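Local structure of 35 kDa hemin binding protein (Porphyromonas gingivalis, 5Y1A) at residues Lys176-Asn188 with Phe240-Pro254. The protein probably binds hemin, carries a thioredoxin domain and a beta-sandwich domain, and is probably a cargo of the type IX secretion system. Numbering follows the deposited sequence.
Sequences KPLMLTAYVLKNN and FEIKDTDVLAFVHHP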
ATOM      1  N   LYS A 176       1.419  26.497   1.350  0.50 15.00           N
ATOM      2  CA  LYS A 176       1.656  25.964   0.011  0.50 13.98           C
ATOM      3  C   LYS A 176       0.692  24.820  -0.285  0.50 14.22           C
ATOM      4  O   LYS A 176       0.238  24.149   0.651  0.50 13.98           O
ATOM      5  CB  LYS A 176       3.112  25.507  -0.125  0.50 13.89           C
ATOM      6  CG  LYS A 176       4.066  26.686  -0.215  0.50 12.56           C
ATOM      7  CD  LYS A 176       5.509  26.271  -0.423  0.50 11.25           C
ATOM      8  CE  LYS A 176       6.385  27.523  -0.494  0.50 10.63           C
ATOM      9  NZ  LYS A 176       7.685  27.296  -1.208  0.50 11.18           N
ATOM     10  N   PRO A 177       0.356  24.603  -1.574  1.00 14.44           N
ATOM     11  CA  PRO A 177      -0.537  23.477  -1.897  1.00 14.51           C
ATOM     12  C   PRO A 177       0.255  22.205  -1.788  1.00 15.14           C
ATOM     13  O   PRO A 177       1.073  21.902  -2.655  1.00 16.58           O
ATOM     14  CB  PRO A 177      -0.972  23.735  -3.343  1.00 14.93           C
ATOM     15  CG  PRO A 177      -0.027  24.699  -3.894  1.00 16.04           C
ATOM     16  CD  PRO A 177       0.745  25.359  -2.786  1.00 13.99           C
ATOM     17  N   LEU A 178       0.057  21.506  -0.685  1.00 13.77           N
ATOM     18  CA  LEU A 178       0.798  20.273  -0.439  1.00 13.38           C
ATOM     19  C   LEU A 178      -0.210  19.146  -0.522  1.00 12.80           C
ATOM     20  O   LEU A 178      -1.360  19.300  -0.101  1.00 11.54           O
ATOM     21  CB  LEU A 178       1.448  20.283   0.941  1.00 13.96           C
ATOM     22  CG  LEU A 178       2.459  21.429   1.164  1.00 14.53           C
ATOM     23  CD1 LEU A 178       2.990  21.398   2.608  1.00 17.63           C
ATOM     24  CD2 LEU A 178       3.600  21.293   0.214  1.00 14.09           C
ATOM     25  N   MET A 179       0.256  18.008  -1.034  1.00 11.15           N
ATOM     26  CA  MET A 179      -0.600  16.863  -1.279  1.00 10.70           C
ATOM     27  C   MET A 179      -0.121  15.679  -0.440  1.00 10.30           C
ATOM     28  O   MET A 179       1.058  15.578  -0.118  1.00 10.56           O
ATOM     29  CB  MET A 179      -0.517  16.487  -2.766  1.00 11.02           C
ATOM     30  CG  MET A 179      -0.724  17.650  -3.740  1.00 12.03           C
ATOM     31  SD  MET A 179      -2.321  18.512  -3.532  1.00 11.31           S
ATOM     32  CE  MET A 179      -3.380  17.256  -4.118  1.00 13.84           C
ATOM     33  N   LEU A 180      -1.044  14.795  -0.087  1.00  9.41           N
ATOM     34  CA  LEU A 180      -0.647  13.506   0.468  1.00  9.09           C
ATOM     35  C   LEU A 180      -1.171  12.353  -0.395  1.00  8.96           C
ATOM     36  O   LEU A 180      -2.363  12.323  -0.783  1.00  9.48           O
ATOM     37  CB  LEU A 180      -1.113  13.364   1.924  1.00  9.50           C
ATOM     38  CG  LEU A 180      -0.546  12.096   2.551  1.00 10.66           C
ATOM     39  CD1 LEU A 180       0.333  12.406   3.714  1.00 16.63           C
ATOM     40  CD2 LEU A 180      -1.677  11.117   2.910  1.00 17.86           C
ATOM     41  N   THR A 181      -0.260  11.444  -0.744  1.00  8.37           N
ATOM     42  CA  THR A 181      -0.627  10.218  -1.452  1.00  8.91           C
ATOM     43  C   THR A 181      -0.267   9.032  -0.567  1.00  9.80           C
ATOM     44  O   THR A 181       0.790   9.021   0.074  1.00  9.50           O
ATOM     45  CB  THR A 181       0.074  10.146  -2.835  1.00  9.38           C
ATOM     46  OG1 THR A 181      -0.453  11.184  -3.673  1.00  8.19           O
ATOM     47  CG2 THR A 181      -0.173   8.809  -3.518  1.00 11.69           C
ATOM     48  N   ALA A 182      -1.140   8.031  -0.531  1.00  8.34           N
ATOM     49  CA  ALA A 182      -0.810   6.795   0.185  1.00  8.85           C
ATOM     50  C   ALA A 182      -1.105   5.591  -0.713  1.00  9.31           C
ATOM     51  O   ALA A 182      -2.153   5.534  -1.413  1.00  8.83           O
ATOM     52  CB  ALA A 182      -1.580   6.700   1.507  1.00  8.08           C
ATOM     53  N   TYR A 183      -0.189   4.633  -0.663  1.00  8.55           N
ATOM     54  CA  TYR A 183      -0.299   3.381  -1.394  1.00  9.02           C
ATOM     55  C   TYR A 183      -0.410   2.203  -0.427  1.00  9.63           C
ATOM     56  O   TYR A 183       0.213   2.198   0.651  1.00  9.97           O
ATOM     57  CB  TYR A 183       0.959   3.112  -2.257  1.00  9.24           C
ATOM     58  CG  TYR A 183       1.297   4.124  -3.322  1.00  8.72           C
ATOM     59  CD1 TYR A 183       0.303   4.897  -3.949  1.00  7.47           C
ATOM     60  CD2 TYR A 183       2.624   4.258  -3.764  1.00  8.55           C
ATOM     61  CE1 TYR A 183       0.660   5.811  -4.983  1.00  8.06           C
ATOM     62  CE2 TYR A 183       2.979   5.148  -4.767  1.00  8.82           C
ATOM     63  CZ  TYR A 183       1.998   5.931  -5.372  1.00  9.70           C
ATOM     64  OH  TYR A 183       2.364   6.825  -6.368  1.00  7.73           O
ATOM     65  N   VAL A 184      -1.211   1.210  -0.822  1.00  9.60           N
ATOM     66  CA  VAL A 184      -1.087  -0.126  -0.236  1.00  9.16           C
ATOM     67  C   VAL A 184      -0.178  -0.945  -1.174  1.00  9.84           C
ATOM     68  O   VAL A 184      -0.464  -1.077  -2.369  1.00  9.29           O
ATOM     69  CB  VAL A 184      -2.447  -0.826  -0.050  1.00  9.11           C
ATOM     70  CG1 VAL A 184      -2.219  -2.172   0.704  1.00  8.63           C
ATOM     71  CG2 VAL A 184      -3.420   0.082   0.766  1.00 10.34           C
ATOM     72  N   LEU A 185       0.905  -1.477  -0.609  1.00  9.04           N
ATOM     73  CA  LEU A 185       1.975  -2.168  -1.338  1.00  9.17           C
ATOM     74  C   LEU A 185       1.925  -3.636  -0.970  1.00  9.56           C
ATOM     75  O   LEU A 185       1.788  -3.953   0.194  1.00 10.53           O
ATOM     76  CB  LEU A 185       3.355  -1.580  -0.962  1.00  9.79           C
ATOM     77  CG  LEU A 185       3.475  -0.072  -1.240  1.00  9.90           C
ATOM     78  CD1 LEU A 185       4.822   0.461  -0.721  1.00 11.62           C
ATOM     79  CD2 LEU A 185       3.326   0.194  -2.737  1.00 10.00           C
ATOM     80  N   LYS A 186       2.024  -4.513  -1.963  0.50  9.83           N
ATOM     81  CA  LYS A 186       1.962  -5.968  -1.747  0.50  9.83           C
ATOM     82  C   LYS A 186       3.328  -6.583  -2.042  0.50  9.95           C
ATOM     83  O   LYS A 186       3.880  -6.377  -3.133  0.50 10.05           O
ATOM     84  CB  LYS A 186       0.895  -6.589  -2.648  0.50 10.58           C
ATOM     85  CG  LYS A 186       0.675  -8.102  -2.443  0.50 11.12           C
ATOM     86  CD  LYS A 186       0.037  -8.389  -1.085  0.50 11.52           C
ATOM     87  CE  LYS A 186      -0.103  -9.891  -0.799  0.50 13.25           C
ATOM     88  NZ  LYS A 186       1.170 -10.511  -0.355  0.50 14.81           N
ATOM     89  N   ASN A 187       3.862  -7.323  -1.064  1.00  9.69           N
ATOM     90  CA  ASN A 187       5.152  -8.037  -1.200  1.00  9.70           C
ATOM     91  C   ASN A 187       4.924  -9.511  -1.404  1.00 10.40           C
ATOM     92  O   ASN A 187       3.800  -9.998  -1.168  1.00 10.40           O
ATOM     93  CB  ASN A 187       6.028  -7.803   0.020  1.00 11.03           C
ATOM     94  CG  ASN A 187       6.276  -6.329   0.262  1.00 12.71           C
ATOM     95  OD1 ASN A 187       6.616  -5.586  -0.673  1.00 11.14           O
ATOM     96  ND2 ASN A 187       6.097  -5.890   1.510  1.00 12.62           N
ATOM     97  N   ASN A 188       5.985 -10.226  -1.805  1.00  9.58           N
ATOM     98  CA  ASN A 188       5.892 -11.666  -2.098  1.00 10.64           C
ATOM     99  C   ASN A 188       4.650 -12.028  -2.885  1.00 11.22           C
ATOM    100  O   ASN A 188       3.884 -12.956  -2.529  1.00 12.48           O
ATOM    101  CB  ASN A 188       5.959 -12.474  -0.800  1.00 10.86           C
ATOM    102  CG  ASN A 188       7.273 -12.316  -0.097  1.00 12.68           C
ATOM    103  OD1 ASN A 188       8.319 -12.241  -0.735  1.00 13.46           O
ATOM    104  ND2 ASN A 188       7.232 -12.262   1.236  1.00 15.59           N
ATOM    105  N   PHE A 240      -7.064  -8.670  -2.407  1.00 14.98           N
ATOM    106  CA  PHE A 240      -5.817  -9.361  -2.200  1.00 13.79           C
ATOM    107  C   PHE A 240      -5.658  -9.595  -0.723  1.00 14.51           C
ATOM    108  O   PHE A 240      -6.327  -8.935   0.106  1.00 14.52           O
ATOM    109  CB  PHE A 240      -4.615  -8.571  -2.770  1.00 13.65           C
ATOM    110  CG  PHE A 240      -4.511  -7.147  -2.274  1.00 12.55           C
ATOM    111  CD1 PHE A 240      -3.696  -6.815  -1.203  1.00 13.90           C
ATOM    112  CD2 PHE A 240      -5.205  -6.126  -2.927  1.00 13.21           C
ATOM    113  CE1 PHE A 240      -3.582  -5.473  -0.774  1.00 13.82           C
ATOM    114  CE2 PHE A 240      -5.082  -4.797  -2.520  1.00 12.43           C
ATOM    115  CZ  PHE A 240      -4.295  -4.473  -1.444  1.00 11.06           C
ATOM    116  N   GLU A 241      -4.765 -10.519  -0.390  1.00 14.75           N
ATOM    117  CA  GLU A 241      -4.582 -10.926   0.995  1.00 16.75           C
ATOM    118  C   GLU A 241      -3.767  -9.914   1.753  1.00 15.44           C
ATOM    119  O   GLU A 241      -2.885  -9.282   1.176  1.00 14.38           O
ATOM    120  CB  GLU A 241      -3.897 -12.289   1.059  1.00 16.53           C
ATOM    121  CG  GLU A 241      -4.753 -13.428   0.464  1.00 20.47           C
ATOM    122  CD  GLU A 241      -4.200 -14.810   0.775  1.00 23.16           C
ATOM    123  OE1 GLU A 241      -4.992 -15.651   1.277  1.00 29.71           O
ATOM    124  OE2 GLU A 241      -2.989 -15.054   0.530  1.00 30.37           O
ATOM    125  N   ILE A 242      -4.016  -9.792   3.059  1.00 13.84           N
ATOM    126  CA  ILE A 242      -3.270  -8.825   3.881  1.00 14.34           C
ATOM    127  C   ILE A 242      -1.805  -9.231   4.157  1.00 13.53           C
ATOM    128  O   ILE A 242      -0.960  -8.376   4.419  1.00 13.39           O
ATOM    129  CB  ILE A 242      -3.993  -8.547   5.226  1.00 14.41           C
ATOM    130  CG1 ILE A 242      -3.390  -7.323   5.913  1.00 15.08           C
ATOM    131  CG2 ILE A 242      -3.982  -9.804   6.148  1.00 14.64           C
ATOM    132  CD1 ILE A 242      -4.319  -6.677   6.946  1.00 17.66           C
ATOM    133  N   LYS A 243      -1.520 -10.529   4.127  0.50 13.48           N
ATOM    134  CA  LYS A 243      -0.173 -11.007   4.415  0.50 13.19           C
ATOM    135  C   LYS A 243       0.837 -10.282   3.510  0.50 12.73           C
ATOM    136  O   LYS A 243       0.600 -10.110   2.309  0.50 12.09           O
ATOM    137  CB  LYS A 243      -0.110 -12.525   4.227  0.50 13.18           C
ATOM    138  CG  LYS A 243       1.234 -13.191   4.515  0.50 14.90           C
ATOM    139  CD  LYS A 243       1.145 -14.664   4.125  0.50 17.73           C
ATOM    140  CE  LYS A 243       2.495 -15.250   3.764  0.50 20.54           C
ATOM    141  NZ  LYS A 243       2.315 -16.547   3.019  0.50 21.29           N
ATOM    142  N   ASP A 244       1.928  -9.842   4.129  1.00 12.27           N
ATOM    143  CA  ASP A 244       3.061  -9.146   3.466  1.00 12.20           C
ATOM    144  C   ASP A 244       2.639  -7.864   2.736  1.00 12.41           C
ATOM    145  O   ASP A 244       2.953  -7.699   1.557  1.00 13.15           O
ATOM    146  CB  ASP A 244       3.745 -10.087   2.452  1.00 12.85           C
ATOM    147  CG  ASP A 244       4.363 -11.292   3.099  1.00 17.05           C
ATOM    148  OD1 ASP A 244       4.916 -11.132   4.200  1.00 21.89           O
ATOM    149  OD2 ASP A 244       4.286 -12.386   2.505  1.00 18.06           O
ATOM    150  N   THR A 245       1.903  -6.992   3.418  1.00 10.99           N
ATOM    151  CA  THR A 245       1.494  -5.698   2.865  1.00 10.67           C
ATOM    152  C   THR A 245       2.066  -4.566   3.705  1.00 10.38           C
ATOM    153  O   THR A 245       2.206  -4.692   4.927  1.00 10.41           O
ATOM    154  CB  THR A 245      -0.053  -5.532   2.791  1.00 10.24           C
ATOM    155  OG1 THR A 245      -0.644  -5.804   4.069  1.00 10.87           O
ATOM    156  CG2 THR A 245      -0.640  -6.460   1.748  1.00 10.42           C
ATOM    157  N   ASP A 246       2.396  -3.460   3.029  1.00 10.90           N
ATOM    158  CA  ASP A 246       2.846  -2.219   3.664  1.00 10.17           C
ATOM    159  C   ASP A 246       1.891  -1.081   3.266  1.00 10.08           C
ATOM    160  O   ASP A 246       1.238  -1.171   2.225  1.00  9.47           O
ATOM    161  CB  ASP A 246       4.251  -1.842   3.170  1.00 10.62           C
ATOM    162  CG  ASP A 246       5.320  -2.848   3.605  1.00 12.82           C
ATOM    163  OD1 ASP A 246       5.280  -3.281   4.776  1.00 12.17           O
ATOM    164  OD2 ASP A 246       6.182  -3.209   2.777  1.00 13.50           O
ATOM    165  N   VAL A 247       1.837  -0.018   4.072  1.00  9.92           N
ATOM    166  CA  VAL A 247       1.201   1.243   3.623  1.00  9.39           C
ATOM    167  C   VAL A 247       2.294   2.287   3.623  1.00  9.77           C
ATOM    168  O   VAL A 247       3.018   2.463   4.626  1.00  9.30           O
ATOM    169  CB  VAL A 247       0.026   1.717   4.505  1.00 10.42           C
ATOM    170  CG1 VAL A 247      -0.506   3.102   4.014  1.00  9.82           C
ATOM    171  CG2 VAL A 247      -1.093   0.679   4.484  1.00  9.54           C
ATOM    172  N   LEU A 248       2.431   2.941   2.483  1.00  9.27           N
ATOM    173  CA  LEU A 248       3.371   4.039   2.297  1.00 10.04           C
ATOM    174  C   LEU A 248       2.559   5.327   2.151  1.00 10.36           C
ATOM    175  O   LEU A 248       1.588   5.373   1.368  1.00 11.48           O
ATOM    176  CB  LEU A 248       4.165   3.797   1.009  1.00 10.07           C
ATOM    177  CG  LEU A 248       4.985   4.968   0.424  1.00 11.41           C
ATOM    178  CD1 LEU A 248       6.129   5.330   1.388  1.00 12.93           C
ATOM    179  CD2 LEU A 248       5.555   4.578  -0.893  1.00 10.98           C
ATOM    180  N   ALA A 249       2.957   6.377   2.854  1.00 10.02           N
ATOM    181  CA  ALA A 249       2.347   7.693   2.633  1.00  9.99           C
ATOM    182  C   ALA A 249       3.441   8.691   2.377  1.00 10.33           C
ATOM    183  O   ALA A 249       4.533   8.620   2.989  1.00 10.41           O
ATOM    184  CB  ALA A 249       1.533   8.122   3.850  1.00 10.54           C
ATOM    185  N   PHE A 250       3.158   9.640   1.484  1.00  9.17           N
ATOM    186  CA  PHE A 250       4.131  10.705   1.264  1.00  9.36           C
ATOM    187  C   PHE A 250       3.499  12.073   1.012  1.00  9.35           C
ATOM    188  O   PHE A 250       2.416  12.166   0.405  1.00  9.31           O
ATOM    189  CB  PHE A 250       5.155  10.325   0.187  1.00  9.22           C
ATOM    190  CG  PHE A 250       4.568   9.845  -1.107  1.00  9.02           C
ATOM    191  CD1 PHE A 250       4.285  10.751  -2.146  1.00  8.37           C
ATOM    192  CD2 PHE A 250       4.360   8.480  -1.315  1.00  9.65           C
ATOM    193  CE1 PHE A 250       3.775  10.292  -3.385  1.00 10.27           C
ATOM    194  CE2 PHE A 250       3.843   7.989  -2.554  1.00 12.88           C
ATOM    195  CZ  PHE A 250       3.555   8.912  -3.589  1.00 10.64           C
ATOM    196  N   VAL A 251       4.172  13.109   1.520  1.00  9.38           N
ATOM    197  CA  VAL A 251       3.818  14.516   1.285  1.00  9.43           C
ATOM    198  C   VAL A 251       4.583  15.005   0.049  1.00  9.42           C
ATOM    199  O   VAL A 251       5.794  14.761  -0.102  1.00  9.60           O
ATOM    200  CB  VAL A 251       4.196  15.380   2.517  1.00 10.31           C
ATOM    201  CG1 VAL A 251       3.807  16.831   2.292  1.00 11.67           C
ATOM    202  CG2 VAL A 251       3.517  14.836   3.809  1.00 10.43           C
ATOM    203  N   HIS A 252       3.881  15.674  -0.863  1.00  9.02           N
ATOM    204  CA  HIS A 252       4.499  16.045  -2.124  1.00  9.16           C
ATOM    205  C   HIS A 252       3.881  17.299  -2.698  1.00 10.04           C
ATOM    206  O   HIS A 252       2.745  17.661  -2.358  1.00 10.16           O
ATOM    207  CB  HIS A 252       4.391  14.873  -3.130  1.00  8.68           C
ATOM    208  CG  HIS A 252       2.980  14.424  -3.427  1.00  7.80           C
ATOM    209  ND1 HIS A 252       2.254  14.917  -4.490  1.00  9.66           N
ATOM    210  CD2 HIS A 252       2.196  13.482  -2.844  1.00  9.01           C
ATOM    211  CE1 HIS A 252       1.073  14.315  -4.539  1.00 12.62           C
ATOM    212  NE2 HIS A 252       1.011  13.443  -3.542  1.00  8.14           N
ATOM    213  N   HIS A 253       4.640  17.958  -3.574  1.00 10.47           N
ATOM    214  CA  HIS A 253       4.125  19.052  -4.374  1.00 11.36           C
ATOM    215  C   HIS A 253       3.159  18.518  -5.442  1.00 11.48           C
ATOM    216  O   HIS A 253       3.205  17.344  -5.807  1.00 12.10           O
ATOM    217  CB  HIS A 253       5.292  19.827  -4.996  1.00 11.57           C
ATOM    218  CG  HIS A 253       6.156  20.522  -3.972  1.00 12.01           C
ATOM    219  ND1 HIS A 253       5.756  21.667  -3.319  1.00 16.41           N
ATOM    220  CD2 HIS A 253       7.381  20.216  -3.483  1.00 14.02           C
ATOM    221  CE1 HIS A 253       6.708  22.049  -2.480  1.00 16.23           C
ATOM    222  NE2 HIS A 253       7.701  21.179  -2.551  1.00 14.46           N
ATOM    223  N   PRO A 254       2.261  19.376  -5.930  1.00 12.21           N
ATOM    224  CA  PRO A 254       1.280  18.919  -6.922  1.00 12.50           C
ATOM    225  C   PRO A 254       1.932  18.345  -8.180  1.00 12.25           C
ATOM    226  O   PRO A 254       2.910  18.907  -8.676  1.00 12.36           O
ATOM    227  CB  PRO A 254       0.490  20.204  -7.247  1.00 12.90           C
ATOM    228  CG  PRO A 254       0.671  21.081  -6.017  1.00 13.53           C
ATOM    229  CD  PRO A 254       2.075  20.791  -5.554  1.00 12.46           C
TER
HETATM  230  O   HOH W   1       3.469  23.347  -3.570  1.00 16.21           O
HETATM  231  O   HOH W   2      -0.500 -13.337  -0.383  1.00 37.53           O
HETATM  232  O   HOH W   3       6.747  -2.348   0.173  1.00 15.71           O
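His-252 and Phe-250 both hold CG between the backbone N and the carbonyl carbon (chi1 59° and 52°). This carries their rings across to strand 179-186. Met-179 CB lies over a face of the imidazole, 3.2 Å from His-252 CE1. At the ring edge, Thr-181 OG1 and His-252 NE2 share a hydrogen bond of 2.7 Å. His-252 ND1 donates to the carbonyl of His-253, so both ring nitrogens are held and the ring's rotation is fixed. The Phe-250 ring has Thr-181 CB over one face, a CH-pi contact. Its edge points at the face of Tyr-183 in a T-shaped stack, planes at 80°.

The strands run antiparallel, and four hydrogen-bonded pairs join them from Met-179/His-252 to Leu-185/Asp-246. Beyond them, Asn-187 ND2 reaches Asp-246 OD2 at 3.0 Å, from above the carboxylate plane, while Asn-187 OD1 accepts from His-206 N. Lys-186 bends back at chi2 and chi4. Its NZ donates to Lys-243 O at 2.8 Å and also to Asn-187 O, bridging residues just after strand 179-186 and just before strand 245-252.

These are the central strands of a four-stranded antiparallel sheet in the beta-sandwich, flanked by strands 207-220 and 263-270. Its Tyr-183 face packs against the thioredoxin domain: Tyr-183, Leu-185 and Leu-248 touch strand 73-79, and Tyr-183 OH bonds Glu-41 of strand 34-44.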